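PDB 2FCK: ribosomal-protein-serine acetyltransferase, putative from Vibrio cholerae O1 biovar eltor, which is of unknown function but probably acts as a GNAT-family N-acetyltransferase, modifying the N-terminal serine or alanine of a ribosomal protein. Local coordinates for residues V29-Q34 / G102-D107; V87-F92 / I123-E128. One frame throughout, in Å; residues are numbered along the deposited sequence.

Contact 1. Residues V29-Q34 / G102-D107. With NO3 (nitrate ion), chain C.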
loop_
_atom_site.group_PDB
_atom_site.type_symbol
_atom_site.label_atom_id
_atom_site.label_comp_id
_atom_site.label_asym_id
_atom_site.label_seq_id
_atom_site.Cartn_x
_atom_site.Cartn_y
_atom_site.Cartn_z
ATOM N N VAL A 29 -25.676 13.971 3.900
ATOM C CA VAL A 29 -25.662 15.201 4.699
ATOM C C VAL A 29 -26.265 14.966 6.094
ATOM O O VAL A 29 -25.611 15.304 7.092
ATOM C CB VAL A 29 -26.377 16.362 3.967
ATOM C CG1 VAL A 29 -26.788 17.463 4.941
ATOM C CG2 VAL A 29 -25.466 16.908 2.900
ATOM N N GLN A 30 -27.448 14.351 6.165
ATOM C CA GLN A 30 -28.072 13.965 7.443
ATOM C C GLN A 30 -27.113 13.152 8.306
ATOM O O GLN A 30 -27.006 13.404 9.505
ATOM C CB GLN A 30 -29.390 13.187 7.284
ATOM C CG GLN A 30 -29.920 12.515 8.615
ATOM C CD GLN A 30 -31.293 11.833 8.526
ATOM O OE1 GLN A 30 -32.190 12.345 7.880
ATOM N NE2 GLN A 30 -31.459 10.684 9.211
ATOM N N CYS A 31 -26.421 12.191 7.700
ATOM C CA CYS A 31 -25.571 11.293 8.464
ATOM C C CYS A 31 -24.450 12.056 9.190
ATOM O O CYS A 31 -24.120 11.742 10.338
ATOM C CB CYS A 31 -25.011 10.184 7.574
ATOM S SG CYS A 31 -24.074 8.925 8.446
ATOM N N ILE A 32 -23.891 13.069 8.527
ATOM C CA ILE A 32 -22.839 13.875 9.120
ATOM C C ILE A 32 -23.441 14.887 10.080
ATOM O O ILE A 32 -22.904 15.102 11.180
ATOM C CB ILE A 32 -22.035 14.581 8.013
ATOM C CG1 ILE A 32 -21.322 13.522 7.165
ATOM C CG2 ILE A 32 -21.061 15.632 8.619
ATOM C CD1 ILE A 32 -20.291 12.719 7.939
ATOM N N ARG A 33 -24.550 15.512 9.669
ATOM C CA ARG A 33 -25.125 16.583 10.460
ATOM C C ARG A 33 -25.567 16.053 11.811
ATOM O O ARG A 33 -25.628 16.827 12.775
ATOM C CB ARG A 33 -26.303 17.231 9.774
ATOM C CG ARG A 33 -26.106 18.674 9.389
ATOM C CD ARG A 33 -25.511 18.800 8.062
ATOM N NE ARG A 33 -25.580 20.186 7.597
ATOM C CZ ARG A 33 -24.547 21.039 7.572
ATOM N NH1 ARG A 33 -23.345 20.685 8.017
ATOM N NH2 ARG A 33 -24.735 22.273 7.111
ATOM N N GLN A 34 -25.958 14.771 11.848
ATOM C CA GLN A 34 -26.533 14.223 13.079
ATOM C C GLN A 34 -25.430 13.778 14.045
ATOM O O GLN A 34 -25.723 13.584 15.233
ATOM C CB GLN A 34 -27.444 13.037 12.816
ATOM C CG GLN A 34 -28.802 13.491 12.271
ATOM C CD GLN A 34 -29.508 14.466 13.188
ATOM O OE1 GLN A 34 -29.624 14.185 14.388
ATOM N NE2 GLN A 34 -30.051 15.599 12.653
ATOM N N GLY A 102 -10.845 1.495 5.506
ATOM C CA GLY A 102 -11.231 2.632 6.311
ATOM C C GLY A 102 -12.713 2.508 6.584
ATOM O O GLY A 102 -13.398 1.681 5.978
ATOM N N TYR A 103 -13.207 3.306 7.514
ATOM C CA TYR A 103 -14.617 3.267 7.859
ATOM C C TYR A 103 -14.977 4.447 8.765
ATOM O O TYR A 103 -14.084 5.063 9.390
ATOM C CB TYR A 103 -15.020 1.948 8.614
ATOM C CG TYR A 103 -14.025 1.660 9.749
ATOM C CD1 TYR A 103 -14.229 2.185 11.015
ATOM C CD2 TYR A 103 -12.889 0.905 9.503
ATOM C CE1 TYR A 103 -13.267 1.939 12.072
ATOM C CE2 TYR A 103 -11.930 0.651 10.524
ATOM C CZ TYR A 103 -12.130 1.175 11.778
ATOM O OH TYR A 103 -11.193 0.899 12.773
ATOM N N TRP A 104 -16.267 4.733 8.841
ATOM C CA TRP A 104 -16.743 5.677 9.843
ATOM C C TRP A 104 -18.190 5.320 10.100
ATOM O O TRP A 104 -18.927 5.013 9.195
ATOM C CB TRP A 104 -16.529 7.141 9.422
ATOM C CG TRP A 104 -16.981 7.534 8.056
ATOM C CD1 TRP A 104 -16.232 7.631 6.945
ATOM C CD2 TRP A 104 -18.314 7.911 7.693
ATOM N NE1 TRP A 104 -17.016 8.063 5.883
ATOM C CE2 TRP A 104 -18.297 8.242 6.324
ATOM C CE3 TRP A 104 -19.515 8.018 8.407
ATOM C CZ2 TRP A 104 -19.449 8.668 5.641
ATOM C CZ3 TRP A 104 -20.654 8.450 7.744
ATOM C CH2 TRP A 104 -20.612 8.757 6.367
ATOM N N ILE A 105 -18.570 5.254 11.373
ATOM C CA ILE A 105 -19.919 4.819 11.685
ATOM C C ILE A 105 -20.460 5.811 12.716
ATOM O O ILE A 105 -19.730 6.195 13.630
ATOM C CB ILE A 105 -19.951 3.379 12.332
ATOM C CG1 ILE A 105 -19.268 2.333 11.423
ATOM C CG2 ILE A 105 -21.384 2.966 12.694
ATOM C CD1 ILE A 105 -20.100 1.954 10.201
ATOM N N GLY A 106 -21.710 6.222 12.518
ATOM C CA GLY A 106 -22.350 7.168 13.415
ATOM C C GLY A 106 -22.462 6.558 14.796
ATOM O O GLY A 106 -22.778 5.372 14.949
ATOM N N ASP A 107 -22.172 7.410 15.780
ATOM C CA ASP A 107 -22.163 7.173 17.191
ATOM C C ASP A 107 -23.356 6.262 17.657
ATOM O O ASP A 107 -23.153 5.222 18.308
ATOM C CB ASP A 107 -22.110 8.588 17.874
ATOM C CG ASP A 107 -21.224 9.663 17.053
ATOM O OD1 ASP A 107 -20.542 10.543 17.670
ATOM O OD2 ASP A 107 -21.174 9.660 15.788
HETATM N N NO3 C . -15.983 4.848 13.566
HETATM O O1 NO3 C . -16.678 6.034 13.365
HETATM O O2 NO3 C . -14.623 4.821 13.326
HETATM O O3 NO3 C . -16.613 3.687 13.983
#
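Strand 98-105 of the GNAT fold meets helix 25-33 through W104, whose indole is approached at its rim by C31 and over one face by I32. In one of the two conformers modelled for C31, with SG anti to the backbone N (chi1 -174°), the sulfur meets the indole edge-on. C31 SG then lies 3.5 Å from W104 CZ3. Seen from the six-membered ring, the sulfur is 88° off the normal, a sulfur-aromatic contact made in the ring plane. I32 approaches differently, its CD1 standing above the ring with W104 CH2 at 4.3 Å. L38 and V42, from loops, also pack on the indole.

In GNAT enzymes this strand and its parallel neighbour, here 134-139, diverge to admit acetyl-CoA, whose pantetheine arm runs along the strand's backbone. A nitrate ion, probably from the crystallisation liquor, sits beside the corresponding part of the strand. I105 N donates a nearly straight hydrogen bond to nitrate O1 (2.9 Å, N-H...O 175°), while nitrate O2 lies at the edge of the Y103 ring, 3.4 Å from CE1. Y103 OH is hydrogen-bonded to S146 O of helix 144-152.

Contact 2. Residues V87-F92 / I123-E128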
loop_
_atom_site.group_PDB
_atom_site.type_symbol
_atom_site.label_atom_id
_atom_site.label_comp_id
_atom_site.label_asym_id
_atom_site.label_seq_id
_atom_site.Cartn_x
_atom_site.Cartn_y
_atom_site.Cartn_z
ATOM N N VAL A 87 -17.999 1.837 5.035
ATOM C CA VAL A 87 -16.803 1.010 5.158
ATOM C C VAL A 87 -16.182 0.981 3.772
ATOM O O VAL A 87 -16.910 0.965 2.760
ATOM C CB VAL A 87 -17.116 -0.433 5.686
ATOM C CG1 VAL A 87 -17.622 -0.387 7.175
ATOM C CG2 VAL A 87 -18.090 -1.205 4.726
ATOM N N ALA A 88 -14.859 1.023 3.723
ATOM C CA ALA A 88 -14.215 1.107 2.410
ATOM C C ALA A 88 -12.980 0.277 2.288
ATOM O O ALA A 88 -12.200 0.195 3.248
ATOM C CB ALA A 88 -13.876 2.556 2.099
ATOM N N ILE A 89 -12.744 -0.234 1.075
ATOM C CA ILE A 89 -11.374 -0.622 0.700
ATOM C C ILE A 89 -10.775 0.634 0.066
ATOM O O ILE A 89 -11.224 1.088 -1.010
ATOM C CB ILE A 89 -11.324 -1.778 -0.331
ATOM C CG1 ILE A 89 -12.042 -3.025 0.198
ATOM C CG2 ILE A 89 -9.851 -2.157 -0.631
ATOM C CD1 ILE A 89 -12.419 -4.045 -0.863
ATOM N N ASN A 90 -9.804 1.218 0.757
ATOM C CA ASN A 90 -9.240 2.460 0.286
ATOM C C ASN A 90 -8.228 2.258 -0.809
ATOM O O ASN A 90 -8.170 3.084 -1.714
ATOM C CB ASN A 90 -8.540 3.201 1.423
ATOM C CG ASN A 90 -9.467 3.750 2.420
ATOM O OD1 ASN A 90 -10.557 4.209 2.090
ATOM N ND2 ASN A 90 -9.027 3.751 3.687
ATOM N N GLU A 91 -7.376 1.232 -0.685
ATOM C CA GLU A 91 -6.280 0.954 -1.638
ATOM C C GLU A 91 -5.923 -0.520 -1.641
ATOM O O GLU A 91 -5.752 -1.124 -0.570
ATOM C CB GLU A 91 -5.019 1.752 -1.242
ATOM C CG GLU A 91 -3.707 1.357 -1.975
ATOM C CD GLU A 91 -3.417 2.230 -3.206
ATOM O OE1 GLU A 91 -2.915 1.720 -4.251
ATOM O OE2 GLU A 91 -3.646 3.460 -3.070
ATOM N N PHE A 92 -5.747 -1.075 -2.841
ATOM C CA PHE A 92 -5.228 -2.426 -2.980
ATOM C C PHE A 92 -3.697 -2.353 -3.091
ATOM O O PHE A 92 -3.176 -1.478 -3.760
ATOM C CB PHE A 92 -5.792 -3.099 -4.231
ATOM C CG PHE A 92 -7.268 -3.426 -4.098
ATOM C CD1 PHE A 92 -8.231 -2.599 -4.668
ATOM C CD2 PHE A 92 -7.655 -4.555 -3.400
ATOM C CE1 PHE A 92 -9.626 -2.924 -4.536
ATOM C CE2 PHE A 92 -9.052 -4.886 -3.282
ATOM C CZ PHE A 92 -9.994 -4.063 -3.869
ATOM N N ILE A 123 -14.389 -7.313 5.748
ATOM C CA ILE A 123 -13.205 -8.127 5.988
ATOM C C ILE A 123 -13.376 -9.548 5.402
ATOM O O ILE A 123 -12.490 -10.104 4.735
ATOM C CB ILE A 123 -12.979 -8.199 7.515
ATOM C CG1 ILE A 123 -12.458 -6.806 8.034
ATOM C CG2 ILE A 123 -11.951 -9.344 7.892
ATOM C CD1 ILE A 123 -12.570 -6.740 9.594
ATOM N N LEU A 124 -14.528 -10.147 5.646
ATOM C CA LEU A 124 -14.804 -11.472 5.088
ATOM C C LEU A 124 -14.812 -11.467 3.563
ATOM O O LEU A 124 -14.291 -12.388 2.942
ATOM C CB LEU A 124 -16.120 -12.039 5.620
ATOM C CG LEU A 124 -16.057 -12.344 7.117
ATOM C CD1 LEU A 124 -17.487 -12.757 7.620
ATOM C CD2 LEU A 124 -14.957 -13.380 7.468
ATOM N N PHE A 125 -15.376 -10.423 2.973
ATOM C CA PHE A 125 -15.332 -10.282 1.512
ATOM C C PHE A 125 -13.886 -10.260 1.025
ATOM O O PHE A 125 -13.514 -10.971 0.070
ATOM C CB PHE A 125 -16.109 -9.027 1.120
ATOM C CG PHE A 125 -15.895 -8.590 -0.298
ATOM C CD1 PHE A 125 -16.493 -9.274 -1.342
ATOM C CD2 PHE A 125 -15.108 -7.482 -0.557
ATOM C CE1 PHE A 125 -16.298 -8.850 -2.678
ATOM C CE2 PHE A 125 -14.884 -7.062 -1.865
ATOM C CZ PHE A 125 -15.482 -7.751 -2.915
ATOM N N CYS A 126 -13.047 -9.471 1.708
ATOM C CA CYS A 126 -11.621 -9.381 1.319
ATOM C C CYS A 126 -10.887 -10.721 1.424
ATOM O O CYS A 126 -10.119 -11.080 0.518
ATOM C CB CYS A 126 -10.912 -8.349 2.164
ATOM S SG CYS A 126 -11.367 -6.661 1.793
ATOM N N PHE A 127 -11.153 -11.482 2.502
ATOM C CA PHE A 127 -10.394 -12.742 2.754
ATOM C C PHE A 127 -10.981 -13.928 1.944
ATOM O O PHE A 127 -10.244 -14.714 1.333
ATOM C CB PHE A 127 -10.360 -13.106 4.260
ATOM C CG PHE A 127 -9.472 -12.225 5.108
ATOM C CD1 PHE A 127 -8.315 -11.613 4.581
ATOM C CD2 PHE A 127 -9.709 -12.113 6.479
ATOM C CE1 PHE A 127 -7.501 -10.864 5.399
ATOM C CE2 PHE A 127 -8.872 -11.361 7.291
ATOM C CZ PHE A 127 -7.766 -10.745 6.753
ATOM N N GLU A 128 -12.303 -14.059 1.987
ATOM C CA GLU A 128 -12.981 -15.189 1.331
ATOM C C GLU A 128 -13.035 -15.024 -0.167
ATOM O O GLU A 128 -12.656 -15.929 -0.897
ATOM C CB GLU A 128 -14.403 -15.376 1.891
ATOM C CG GLU A 128 -14.426 -15.636 3.370
ATOM C CD GLU A 128 -13.679 -16.898 3.760
ATOM O OE1 GLU A 128 -13.773 -17.912 3.034
ATOM O OE2 GLU A 128 -12.991 -16.867 4.797
#
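I89, on strand 83-93, packs against F125 and C126 of helix 114-129, the helix that links parallel strands 98-105 and 134-139 in a beta-alpha-beta crossover of the GNAT fold. The contact is buried and wholly apolar, with no hydrogen bond passing between helix and strand; the closest pair of CA atoms, I89 and C126, is 8.8 Å apart.

Along the helix, I123 faces the sheet but is received by L101 and L135 of the neighbouring strands. F125 is the first to meet I89. Its CG is anti to the backbone N (chi1 167°), a setting that sends the ring toward the strand, and the two side chains cross at about a right angle. I89 CD1 comes in at the ring's edge, near its plane, 4.0 Å from F125 CE2. F8 and M4, near the N-terminus, and L130 also pack on this ring. C126 follows, its sulfur lying alongside the outer end of I89, at 3.9 Å from CD1 and 4.0 Å from CG1, with L135 as a further neighbour. From F125 to E128 the helix widens into a pi-type turn, and F127 is turned toward L135 and P181.

Just beyond I89 the strand is interrupted by a classic beta bulge, where N90 and E91 together face S100. F92 follows, and its ring returns toward I89, whose other branch ends with CG2 3.7 Å above the F92 ring plane, offset toward the rim.

Contacts 1 and 2 lie 20 Å apart between centres, on opposite sides of the middle of the chain, and are joined through adjacent antiparallel strands 83-93 and 98-105. A probable backbone hydrogen bond connects them, A88 N to G102 O at 2.8 Å, and Y103 CB packs on V87 CG1 at 3.8 Å. CB of Y103 and CB of W104 leave strand 98-105 on opposite sides, W104 on the side of helix 25-33; the Y103 ring then turns toward helix 144-152. The nitrate bonded to I105 N belongs to contact 1, in the region probably used by acetyl-CoA, whereas contact 2 lies in the hydrophobic core between helix and sheet.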